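PDB 4IV6: acyl-CoA dehydrogenase FadE3 from Mycobacterium smegmatis, which is a flavoprotein of the acyl-CoA dehydrogenase family, built as a tetramer whose subunits hold dihydroflavine-adenine dinucleotide. Local coordinates for residues G153-I158 with C212-T217; M124-P129 with A168-T173; S159-S164 with F195-D200. All coordinates share one frame; numbering follows the deposited sequence.

Overall arrangement
All three contacts belong to the beta-rich middle domain, and each places residues at the flavin ring of the dihydroflavine-adenine dinucleotide. Contact 1 lies between the other two, its centre about 9 Å from that of contact 2 and about 8 Å from that of contact 3, whereas the centres of contacts 2 and 3 are about 14 Å apart. Contacts 1 and 2 are tied by a salt bridge, Lys155 NZ to Glu128 OE2 at 2.7 Å. Contacts 1 and 3 share a sheet, because strands 211-216 and 195-200 are neighbours in it. Residues 153-158 run directly into 159-164, and this continuous piece reaches the flavin through Trp157, Ile158 and Ser159.

Contact 1. Residues G153-I158 with C212-T217; sequences GSKTWI and CELNFT. With FDA (dihydroflavine-adenine dinucleotide), chain D.
Leu214 and Lys155 form a hydrogen-bonded antiparallel pair, with Leu214 N to Lys155 O and Lys155 N to Leu214 O both 2.9 Å. Leu214 has the largest buried surface of the contact. Its CG lies opposite the carbonyl carbon and beside the backbone N (chi1 -45°), a torsion that brings CD1 over the neighbouring strand, where it meets Ile158 CG1 at 3.9 Å. The two side chains cross at nearly a right angle. Leu214 CD1 also touches Lys155 CB at 4.1 Å, while the lysine chain bends away and its ammonium is held by Glu128.

Cys212, next in buried surface, is gripped through its backbone: Ile158 N reaches Cys212 O at 3.0 Å, and Cys212 N returns to Ile158 O at 3.0 Å. Between Lys155 and Ile158 the register slips by one residue, so Trp157 and Ile158 both face Cys212. Trp157 takes up left-handed backbone angles (phi 59°, psi 34°), the signature of a G1 beta bulge.

At the far end Gly153 pairs with Phe216, whose N lies 2.9 Å from Gly153 O; the phenyl ring turns its edge toward that oxygen. Just before the bulge, a water 2.6 Å from Thr156 OG1 donates to Glu213 OE2, a carboxylate oxygen that also faces its salt-bridge partner Arg199. At the bulge the Trp157 indole lays one face over the C8M methyl of the cofactor, offset toward the rim, and meets the ring of Tyr344 of a second subunit edge-to-face, an arrangement belonging to the flavin site of the acyl-CoA dehydrogenase beta domain.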
# COMPACT_ATOMS: atom_id res chain seq x y z
N GLY B 153 7.59 29.36 -30.87
CA GLY B 153 7.42 28.08 -30.27
C GLY B 153 6.05 27.90 -29.64
O GLY B 153 5.07 28.56 -30.02
N SER B 154 5.96 26.97 -28.69
CA SER B 154 4.69 26.72 -28.01
C SER B 154 4.90 26.17 -26.60
O SER B 154 5.90 25.52 -26.33
CB SER B 154 3.79 25.77 -28.79
OG SER B 154 4.40 24.49 -28.87
N LYS B 155 3.92 26.46 -25.74
CA LYS B 155 3.84 25.92 -24.37
C LYS B 155 2.43 25.36 -24.21
O LYS B 155 1.53 25.72 -24.95
CB LYS B 155 4.09 27.00 -23.33
CG LYS B 155 5.46 27.67 -23.36
CD LYS B 155 6.60 26.69 -23.12
CE LYS B 155 7.92 27.41 -22.88
NZ LYS B 155 9.03 26.43 -22.79
N THR B 156 2.23 24.48 -23.25
CA THR B 156 0.89 24.04 -22.95
C THR B 156 0.72 23.73 -21.48
O THR B 156 1.70 23.69 -20.72
CB THR B 156 0.47 22.86 -23.81
OG1 THR B 156 -0.95 22.74 -23.78
CG2 THR B 156 1.13 21.56 -23.33
N TRP B 157 -0.54 23.56 -21.09
CA TRP B 157 -0.96 23.43 -19.69
C TRP B 157 -0.58 24.63 -18.86
O TRP B 157 -0.31 24.50 -17.66
CB TRP B 157 -0.38 22.15 -19.04
CG TRP B 157 -0.99 20.89 -19.51
CD1 TRP B 157 -0.34 19.85 -20.13
CD2 TRP B 157 -2.36 20.50 -19.39
NE1 TRP B 157 -1.23 18.85 -20.42
CE2 TRP B 157 -2.48 19.22 -19.97
CE3 TRP B 157 -3.50 21.11 -18.87
CZ2 TRP B 157 -3.70 18.56 -20.05
CZ3 TRP B 157 -4.72 20.45 -18.94
CH2 TRP B 157 -4.81 19.18 -19.52
N ILE B 158 -0.59 25.83 -19.43
CA ILE B 158 -0.17 26.99 -18.67
C ILE B 158 -1.35 27.57 -17.91
O ILE B 158 -2.29 28.12 -18.49
CB ILE B 158 0.53 28.04 -19.56
CG1 ILE B 158 1.72 27.40 -20.31
CG2 ILE B 158 0.96 29.25 -18.72
CD1 ILE B 158 2.63 26.55 -19.43
N CYS B 212 -3.97 26.68 -20.45
CA CYS B 212 -3.97 26.97 -21.88
C CYS B 212 -2.75 26.53 -22.67
O CYS B 212 -1.63 26.42 -22.13
CB CYS B 212 -4.10 28.48 -22.06
SG CYS B 212 -5.55 29.21 -21.25
N GLU B 213 -2.98 26.31 -23.96
CA GLU B 213 -1.91 26.26 -24.93
C GLU B 213 -1.54 27.67 -25.39
O GLU B 213 -2.41 28.48 -25.66
CB GLU B 213 -2.29 25.41 -26.14
CG GLU B 213 -1.10 25.14 -27.06
CD GLU B 213 -1.49 24.30 -28.26
OE1 GLU B 213 -1.48 24.78 -29.42
OE2 GLU B 213 -1.90 23.16 -28.02
N LEU B 214 -0.24 27.92 -25.43
CA LEU B 214 0.35 29.15 -25.90
C LEU B 214 1.14 28.92 -27.18
O LEU B 214 1.95 28.00 -27.26
CB LEU B 214 1.33 29.72 -24.89
CG LEU B 214 0.96 29.77 -23.41
CD1 LEU B 214 2.08 30.48 -22.67
CD2 LEU B 214 -0.37 30.44 -23.18
N ASN B 215 0.97 29.82 -28.15
CA ASN B 215 1.71 29.76 -29.40
C ASN B 215 2.35 31.10 -29.69
O ASN B 215 1.67 32.10 -29.69
CB ASN B 215 0.75 29.34 -30.52
CG ASN B 215 0.49 27.87 -30.49
OD1 ASN B 215 1.34 27.09 -30.91
ND2 ASN B 215 -0.66 27.46 -30.00
N PHE B 216 3.67 31.09 -29.88
CA PHE B 216 4.46 32.26 -30.20
C PHE B 216 4.90 32.22 -31.66
O PHE B 216 5.56 31.25 -32.10
CB PHE B 216 5.69 32.31 -29.32
CG PHE B 216 5.37 32.37 -27.86
CD1 PHE B 216 5.17 33.60 -27.25
CD2 PHE B 216 5.24 31.23 -27.13
CE1 PHE B 216 4.88 33.68 -25.90
CE2 PHE B 216 4.93 31.29 -25.78
CZ PHE B 216 4.74 32.52 -25.17
N THR B 217 4.48 33.23 -32.41
CA THR B 217 4.87 33.41 -33.80
C THR B 217 5.53 34.76 -33.96
O THR B 217 4.87 35.77 -33.86
CB THR B 217 3.63 33.36 -34.69
OG1 THR B 217 2.88 32.18 -34.38
CG2 THR B 217 4.00 33.36 -36.15
PA FDA D . 5.88 13.55 -19.36
O1A FDA D . 7.17 14.26 -19.04
O2A FDA D . 5.50 13.26 -20.78
O5B FDA D . 5.87 12.17 -18.53
C5B FDA D . 4.89 11.14 -18.74
C4B FDA D . 5.13 10.01 -17.71
O4B FDA D . 6.49 9.54 -17.76
C3B FDA D . 4.94 10.48 -16.29
O3B FDA D . 4.52 9.36 -15.48
C2B FDA D . 6.32 10.96 -15.92
O2B FDA D . 6.58 11.00 -14.52
C1B FDA D . 7.15 9.86 -16.55
N9A FDA D . 8.56 10.27 -16.82
C8A FDA D . 8.96 11.14 -17.77
N7A FDA D . 10.30 11.24 -17.78
C5A FDA D . 10.76 10.42 -16.80
C6A FDA D . 12.06 10.06 -16.26
N6A FDA D . 13.16 10.60 -16.78
N1A FDA D . 12.15 9.17 -15.24
C2A FDA D . 11.04 8.60 -14.74
N3A FDA D . 9.80 8.89 -15.18
C4A FDA D . 9.62 9.76 -16.19
N1 FDA D . 3.19 23.63 -16.50
C2 FDA D . 3.61 24.89 -16.55
O2 FDA D . 4.70 25.14 -17.09
N3 FDA D . 2.89 25.91 -16.03
C4 FDA D . 1.71 25.76 -15.45
O4 FDA D . 1.06 26.74 -15.00
C4X FDA D . 1.18 24.38 -15.33
N5 FDA D . -0.02 24.09 -14.79
C5X FDA D . -0.63 22.92 -15.09
C6 FDA D . -2.01 22.75 -14.91
C7 FDA D . -2.63 21.53 -15.19
C7M FDA D . -4.12 21.37 -15.03
C8 FDA D . -1.86 20.44 -15.63
C8M FDA D . -2.44 19.08 -15.95
C9 FDA D . -0.50 20.61 -15.81
C9A FDA D . 0.13 21.85 -15.57
N10 FDA D . 1.51 21.99 -15.80
C10 FDA D . 2.00 23.31 -15.93
C1' FDA D . 2.15 20.97 -16.64
C2' FDA D . 2.80 19.97 -15.71
O2' FDA D . 3.90 20.55 -15.00
C3' FDA D . 3.26 18.77 -16.54
O3' FDA D . 2.11 17.99 -16.86
C4' FDA D . 4.27 17.89 -15.83
O4' FDA D . 5.53 18.56 -15.97
C5' FDA D . 4.40 16.51 -16.50
O5' FDA D . 4.60 16.70 -17.89
P FDA D . 4.10 15.73 -19.03
O1P FDA D . 4.77 16.29 -20.27
O2P FDA D . 2.62 15.63 -19.00
O3P FDA D . 4.72 14.31 -18.57
O HOH W 1 -1.82 21.35 -25.85

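Contact 2. Residues M124-P129 with A168-T173; sequences MALTEP and ALMCKT. With FDA (dihydroflavine-adenine dinucleotide), chain D.
Leu126 sets CG beside its own backbone N (chi1 -54°) and, with chi2 near anti, carries CD2 to Met170 CB at 3.4 Å, tighter than an ordinary van der Waals contact. Met170 places CG opposite its backbone N (chi1 -175°), and the bend at chi3 turns its methyl back, bringing CE to the same Leu126 CD2 at 3.8 Å. The framework is the parallel edge of a three-stranded mixed sheet, in which strand 122-125 lies beside 166-172.

Two backbone bonds fix the register: Ala125 N to Ala168 O at 2.9 Å, and Met170 N to Ala125 O at 3.0 Å. Side chains alternate across the sheet. On one face Met124, curled at its last two torsions, lays SD on Ala168 CB at 3.8 Å, with Met238 of helix 234-270 packing over it. On the other, Ala125 CB meets Leu169 CD1 at 3.8 Å.

Beyond the strand, Leu126 N and Thr127 N both donate to the O2 oxygen of the cofactor, and its N1 donates to Thr127 OG1, while from within the strand Met124 O accepts the N3-H of the flavin, nearly straight at 174° and 3.0 Å from N3.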
# COMPACT_ATOMS: atom_id res chain seq x y z
N MET B 124 3.79 31.03 -14.65
CA MET B 124 5.02 30.38 -15.15
C MET B 124 4.73 29.56 -16.38
O MET B 124 3.88 28.69 -16.32
CB MET B 124 5.58 29.37 -14.15
CG MET B 124 6.06 29.90 -12.82
SD MET B 124 7.50 30.97 -12.98
CE MET B 124 8.61 29.92 -13.89
N ALA B 125 5.49 29.75 -17.45
CA ALA B 125 5.36 28.94 -18.65
C ALA B 125 6.63 28.13 -18.97
O ALA B 125 7.57 28.63 -19.62
CB ALA B 125 4.96 29.80 -19.83
N LEU B 126 6.62 26.88 -18.54
CA LEU B 126 7.73 25.95 -18.78
C LEU B 126 7.32 24.83 -19.73
O LEU B 126 8.01 24.57 -20.69
CB LEU B 126 8.21 25.30 -17.49
CG LEU B 126 8.61 26.12 -16.26
CD1 LEU B 126 9.40 25.29 -15.27
CD2 LEU B 126 9.40 27.32 -16.64
N THR B 127 6.20 24.17 -19.42
CA THR B 127 5.78 22.96 -20.09
C THR B 127 5.53 23.16 -21.57
O THR B 127 4.87 24.11 -21.98
CB THR B 127 4.56 22.37 -19.38
OG1 THR B 127 4.92 22.06 -18.02
CG2 THR B 127 4.04 21.12 -20.06
N GLU B 128 6.07 22.24 -22.37
CA GLU B 128 5.86 22.22 -23.80
C GLU B 128 4.98 21.03 -24.18
O GLU B 128 4.98 20.03 -23.47
CB GLU B 128 7.20 22.11 -24.53
CG GLU B 128 8.17 23.25 -24.22
CD GLU B 128 8.68 24.02 -25.42
OE1 GLU B 128 8.72 23.47 -26.55
OE2 GLU B 128 9.11 25.17 -25.20
N PRO B 129 4.28 21.10 -25.32
CA PRO B 129 3.49 19.92 -25.75
C PRO B 129 4.34 18.65 -25.83
O PRO B 129 3.85 17.57 -25.49
CB PRO B 129 2.96 20.32 -27.14
CG PRO B 129 3.12 21.78 -27.23
CD PRO B 129 4.13 22.23 -26.24
N ALA B 168 6.31 34.39 -17.13
CA ALA B 168 7.71 34.03 -17.02
C ALA B 168 7.96 32.81 -17.91
O ALA B 168 7.60 31.68 -17.57
CB ALA B 168 8.08 33.73 -15.57
N LEU B 169 8.57 33.07 -19.06
CA LEU B 169 8.69 32.08 -20.12
C LEU B 169 10.08 31.47 -20.13
O LEU B 169 11.04 32.18 -20.38
CB LEU B 169 8.45 32.75 -21.47
CG LEU B 169 8.45 31.83 -22.70
CD1 LEU B 169 7.21 30.93 -22.71
CD2 LEU B 169 8.48 32.67 -23.95
N MET B 170 10.18 30.17 -19.91
CA MET B 170 11.47 29.49 -20.02
C MET B 170 11.62 29.10 -21.47
O MET B 170 10.73 28.46 -22.06
CB MET B 170 11.54 28.27 -19.11
CG MET B 170 12.91 27.60 -19.09
SD MET B 170 12.99 26.14 -18.00
CE MET B 170 13.15 26.91 -16.43
N CYS B 171 12.74 29.52 -22.06
CA CYS B 171 12.98 29.36 -23.49
C CYS B 171 14.46 29.30 -23.80
O CYS B 171 15.28 29.60 -22.95
CB CYS B 171 12.31 30.49 -24.25
SG CYS B 171 12.79 32.14 -23.73
N LYS B 172 14.81 28.84 -25.00
CA LYS B 172 16.19 28.73 -25.42
C LYS B 172 16.67 30.01 -26.07
O LYS B 172 16.28 30.32 -27.21
CB LYS B 172 16.39 27.53 -26.37
CG LYS B 172 16.28 26.17 -25.66
CD LYS B 172 16.44 25.00 -26.63
CE LYS B 172 16.51 23.69 -25.87
NZ LYS B 172 16.33 22.50 -26.72
N THR B 173 17.52 30.74 -25.35
CA THR B 173 18.21 31.91 -25.93
C THR B 173 19.41 31.49 -26.76
O THR B 173 19.85 32.25 -27.60
CB THR B 173 18.65 32.95 -24.87
OG1 THR B 173 19.24 32.29 -23.74
CG2 THR B 173 17.42 33.77 -24.43
PA FDA D . 5.88 13.55 -19.36
O1A FDA D . 7.17 14.26 -19.04
O2A FDA D . 5.50 13.26 -20.78
O5B FDA D . 5.87 12.17 -18.53
C5B FDA D . 4.89 11.14 -18.74
C4B FDA D . 5.13 10.01 -17.71
O4B FDA D . 6.49 9.54 -17.76
C3B FDA D . 4.94 10.48 -16.29
O3B FDA D . 4.52 9.36 -15.48
C2B FDA D . 6.32 10.96 -15.92
O2B FDA D . 6.58 11.00 -14.52
C1B FDA D . 7.15 9.86 -16.55
N9A FDA D . 8.56 10.27 -16.82
C8A FDA D . 8.96 11.14 -17.77
N7A FDA D . 10.30 11.24 -17.78
C5A FDA D . 10.76 10.42 -16.80
C6A FDA D . 12.06 10.06 -16.26
N6A FDA D . 13.16 10.60 -16.78
N1A FDA D . 12.15 9.17 -15.24
C2A FDA D . 11.04 8.60 -14.74
N3A FDA D . 9.80 8.89 -15.18
C4A FDA D . 9.62 9.76 -16.19
N1 FDA D . 3.19 23.63 -16.50
C2 FDA D . 3.61 24.89 -16.55
O2 FDA D . 4.70 25.14 -17.09
N3 FDA D . 2.89 25.91 -16.03
C4 FDA D . 1.71 25.76 -15.45
O4 FDA D . 1.06 26.74 -15.00
C4X FDA D . 1.18 24.38 -15.33
N5 FDA D . -0.02 24.09 -14.79
C5X FDA D . -0.63 22.92 -15.09
C6 FDA D . -2.01 22.75 -14.91
C7 FDA D . -2.63 21.53 -15.19
C7M FDA D . -4.12 21.37 -15.03
C8 FDA D . -1.86 20.44 -15.63
C8M FDA D . -2.44 19.08 -15.95
C9 FDA D . -0.50 20.61 -15.81
C9A FDA D . 0.13 21.85 -15.57
N10 FDA D . 1.51 21.99 -15.80
C10 FDA D . 2.00 23.31 -15.93
C1' FDA D . 2.15 20.97 -16.64
C2' FDA D . 2.80 19.97 -15.71
O2' FDA D . 3.90 20.55 -15.00
C3' FDA D . 3.26 18.77 -16.54
O3' FDA D . 2.11 17.99 -16.86
C4' FDA D . 4.27 17.89 -15.83
O4' FDA D . 5.53 18.56 -15.97
C5' FDA D . 4.40 16.51 -16.50
O5' FDA D . 4.60 16.70 -17.89
P FDA D . 4.10 15.73 -19.03
O1P FDA D . 4.77 16.29 -20.27
O2P FDA D . 2.62 15.63 -19.00
O3P FDA D . 4.72 14.31 -18.57

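Contact 3. Residues S159-S164 with F195-D200; sequences SNARRS and FDVSRD. With FDA (dihydroflavine-adenine dinucleotide), chain D.
Arg162 NH2 donates to Asp200 OD1 at 2.7 Å, a salt bridge that fastens the loop after strand 148-159 to the end of strand 195-200 in the middle beta domain. Arg162 NE adds a weak bond to the same oxygen at 3.4 Å. OD1 lies close to the guanidinium plane, at its edge, but is met from above the carboxylate plane; the planes are 46° apart and both donors use OD1, so this is not a flat, two-oxygen pairing. Arg162 reaches there because CG stands opposite its backbone N (chi1 -163°) and the chain then bends at chi3 (-52°). Both charged residues are exposed, on the surface side of the contact.

Further in, Val197 CG1 sits over one face of the guanidinium, 3.9 Å above its plane and displaced toward the rim. The same methyl meets Ala161 CB at 4.0 Å, and Cys212 and Leu214 of the neighbouring strand 211-216 pack against this alanine. The loop is tightened from within: Asn160 O accepts from both Ser164 N (2.9 Å) and Ser164 OG (2.8 Å). Just ahead of the loop, Ser159, the last residue of strand 148-159, binds the cofactor: Ser159 N donates to flavin O4, and flavin N5 gives its N-H to Ser159 OG, each over 2.9 Å.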
# COMPACT_ATOMS: atom_id res chain seq x y z
N SER B 159 -1.31 27.43 -16.58
CA SER B 159 -2.40 27.87 -15.73
C SER B 159 -2.49 29.39 -15.67
O SER B 159 -1.49 30.11 -15.67
CB SER B 159 -2.24 27.31 -14.33
OG SER B 159 -2.32 25.88 -14.37
N ASN B 160 -3.73 29.87 -15.60
CA ASN B 160 -4.02 31.29 -15.52
C ASN B 160 -3.42 32.12 -16.66
O ASN B 160 -3.21 33.32 -16.51
CB ASN B 160 -3.56 31.85 -14.19
CG ASN B 160 -3.98 31.02 -13.01
OD1 ASN B 160 -5.13 31.06 -12.59
ND2 ASN B 160 -3.04 30.32 -12.43
N ALA B 161 -3.17 31.50 -17.81
CA ALA B 161 -2.54 32.19 -18.94
C ALA B 161 -3.35 33.33 -19.53
O ALA B 161 -2.77 34.28 -20.07
CB ALA B 161 -2.19 31.20 -20.03
N ARG B 162 -4.67 33.26 -19.45
CA ARG B 162 -5.55 34.28 -20.03
C ARG B 162 -5.65 35.49 -19.08
O ARG B 162 -5.54 36.64 -19.50
CB ARG B 162 -6.95 33.68 -20.27
CG ARG B 162 -7.84 34.48 -21.21
CD ARG B 162 -9.14 33.75 -21.62
NE ARG B 162 -8.94 32.38 -22.15
CZ ARG B 162 -8.47 32.08 -23.36
NH1 ARG B 162 -8.10 33.02 -24.23
NH2 ARG B 162 -8.35 30.81 -23.71
N ARG B 163 -5.81 35.21 -17.80
CA ARG B 163 -5.97 36.26 -16.78
C ARG B 163 -4.63 36.90 -16.39
O ARG B 163 -4.62 37.97 -15.81
CB ARG B 163 -6.62 35.70 -15.51
CG ARG B 163 -8.02 35.04 -15.60
CD ARG B 163 -8.89 35.67 -16.62
NE ARG B 163 -10.32 35.32 -16.66
CZ ARG B 163 -10.90 34.16 -17.02
NH1 ARG B 163 -10.23 33.00 -17.23
NH2 ARG B 163 -12.23 34.16 -17.10
N SER B 164 -3.50 36.24 -16.69
CA SER B 164 -2.18 36.75 -16.35
C SER B 164 -1.57 37.54 -17.50
O SER B 164 -1.37 37.00 -18.59
CB SER B 164 -1.22 35.62 -15.98
OG SER B 164 -1.67 34.92 -14.85
N PHE B 195 1.84 36.58 -29.56
CA PHE B 195 1.70 35.70 -28.39
C PHE B 195 0.22 35.35 -28.29
O PHE B 195 -0.59 36.18 -27.85
CB PHE B 195 2.20 36.46 -27.14
CG PHE B 195 2.06 35.72 -25.83
CD1 PHE B 195 1.44 34.48 -25.72
CD2 PHE B 195 2.49 36.34 -24.68
CE1 PHE B 195 1.31 33.86 -24.50
CE2 PHE B 195 2.37 35.72 -23.45
CZ PHE B 195 1.77 34.47 -23.36
N ASP B 196 -0.13 34.14 -28.69
CA ASP B 196 -1.52 33.70 -28.71
C ASP B 196 -1.79 32.77 -27.54
O ASP B 196 -1.02 31.83 -27.27
CB ASP B 196 -1.79 32.97 -30.03
CG ASP B 196 -3.24 32.54 -30.20
OD1 ASP B 196 -4.14 33.36 -30.19
OD2 ASP B 196 -3.49 31.35 -30.35
N VAL B 197 -2.87 33.06 -26.82
CA VAL B 197 -3.37 32.19 -25.76
C VAL B 197 -4.53 31.45 -26.39
O VAL B 197 -5.61 32.00 -26.64
CB VAL B 197 -3.78 32.97 -24.50
CG1 VAL B 197 -4.25 32.01 -23.42
CG2 VAL B 197 -2.60 33.76 -23.99
N SER B 198 -4.26 30.19 -26.68
CA SER B 198 -4.86 29.56 -27.86
C SER B 198 -6.14 28.85 -27.53
O SER B 198 -7.07 28.89 -28.35
CB SER B 198 -3.87 28.62 -28.60
OG SER B 198 -2.62 29.24 -28.90
N ARG B 199 -6.20 28.17 -26.38
CA ARG B 199 -7.50 27.57 -25.95
C ARG B 199 -7.44 27.06 -24.50
O ARG B 199 -6.34 26.81 -24.01
CB ARG B 199 -7.88 26.39 -26.85
CG ARG B 199 -7.04 25.14 -26.63
CD ARG B 199 -7.21 24.15 -27.75
NE ARG B 199 -6.19 23.11 -27.69
CZ ARG B 199 -4.92 23.30 -28.05
NH1 ARG B 199 -4.49 24.48 -28.50
NH2 ARG B 199 -4.07 22.29 -27.96
N ASP B 200 -8.58 27.02 -23.82
CA ASP B 200 -8.71 26.44 -22.47
C ASP B 200 -8.78 24.93 -22.57
O ASP B 200 -9.64 24.42 -23.27
CB ASP B 200 -9.97 26.91 -21.79
CG ASP B 200 -9.93 28.38 -21.44
OD1 ASP B 200 -8.90 29.04 -21.73
OD2 ASP B 200 -10.93 28.89 -20.87
PA FDA D . 5.88 13.55 -19.36
O1A FDA D . 7.17 14.26 -19.04
O2A FDA D . 5.50 13.26 -20.78
O5B FDA D . 5.87 12.17 -18.53
C5B FDA D . 4.89 11.14 -18.74
C4B FDA D . 5.13 10.01 -17.71
O4B FDA D . 6.49 9.54 -17.76
C3B FDA D . 4.94 10.48 -16.29
O3B FDA D . 4.52 9.36 -15.48
C2B FDA D . 6.32 10.96 -15.92
O2B FDA D . 6.58 11.00 -14.52
C1B FDA D . 7.15 9.86 -16.55
N9A FDA D . 8.56 10.27 -16.82
C8A FDA D . 8.96 11.14 -17.77
N7A FDA D . 10.30 11.24 -17.78
C5A FDA D . 10.76 10.42 -16.80
C6A FDA D . 12.06 10.06 -16.26
N6A FDA D . 13.16 10.60 -16.78
N1A FDA D . 12.15 9.17 -15.24
C2A FDA D . 11.04 8.60 -14.74
N3A FDA D . 9.80 8.89 -15.18
C4A FDA D . 9.62 9.76 -16.19
N1 FDA D . 3.19 23.63 -16.50
C2 FDA D . 3.61 24.89 -16.55
O2 FDA D . 4.70 25.14 -17.09
N3 FDA D . 2.89 25.91 -16.03
C4 FDA D . 1.71 25.76 -15.45
O4 FDA D . 1.06 26.74 -15.00
C4X FDA D . 1.18 24.38 -15.33
N5 FDA D . -0.02 24.09 -14.79
C5X FDA D . -0.63 22.92 -15.09
C6 FDA D . -2.01 22.75 -14.91
C7 FDA D . -2.63 21.53 -15.19
C7M FDA D . -4.12 21.37 -15.03
C8 FDA D . -1.86 20.44 -15.63
C8M FDA D . -2.44 19.08 -15.95
C9 FDA D . -0.50 20.61 -15.81
C9A FDA D . 0.13 21.85 -15.57
N10 FDA D . 1.51 21.99 -15.80
C10 FDA D . 2.00 23.31 -15.93
C1' FDA D . 2.15 20.97 -16.64
C2' FDA D . 2.80 19.97 -15.71
O2' FDA D . 3.90 20.55 -15.00
C3' FDA D . 3.26 18.77 -16.54
O3' FDA D . 2.11 17.99 -16.86
C4' FDA D . 4.27 17.89 -15.83
O4' FDA D . 5.53 18.56 -15.97
C5' FDA D . 4.40 16.51 -16.50
O5' FDA D . 4.60 16.70 -17.89
P FDA D . 4.10 15.73 -19.03
O1P FDA D . 4.77 16.29 -20.27
O2P FDA D . 2.62 15.63 -19.00
O3P FDA D . 4.72 14.31 -18.57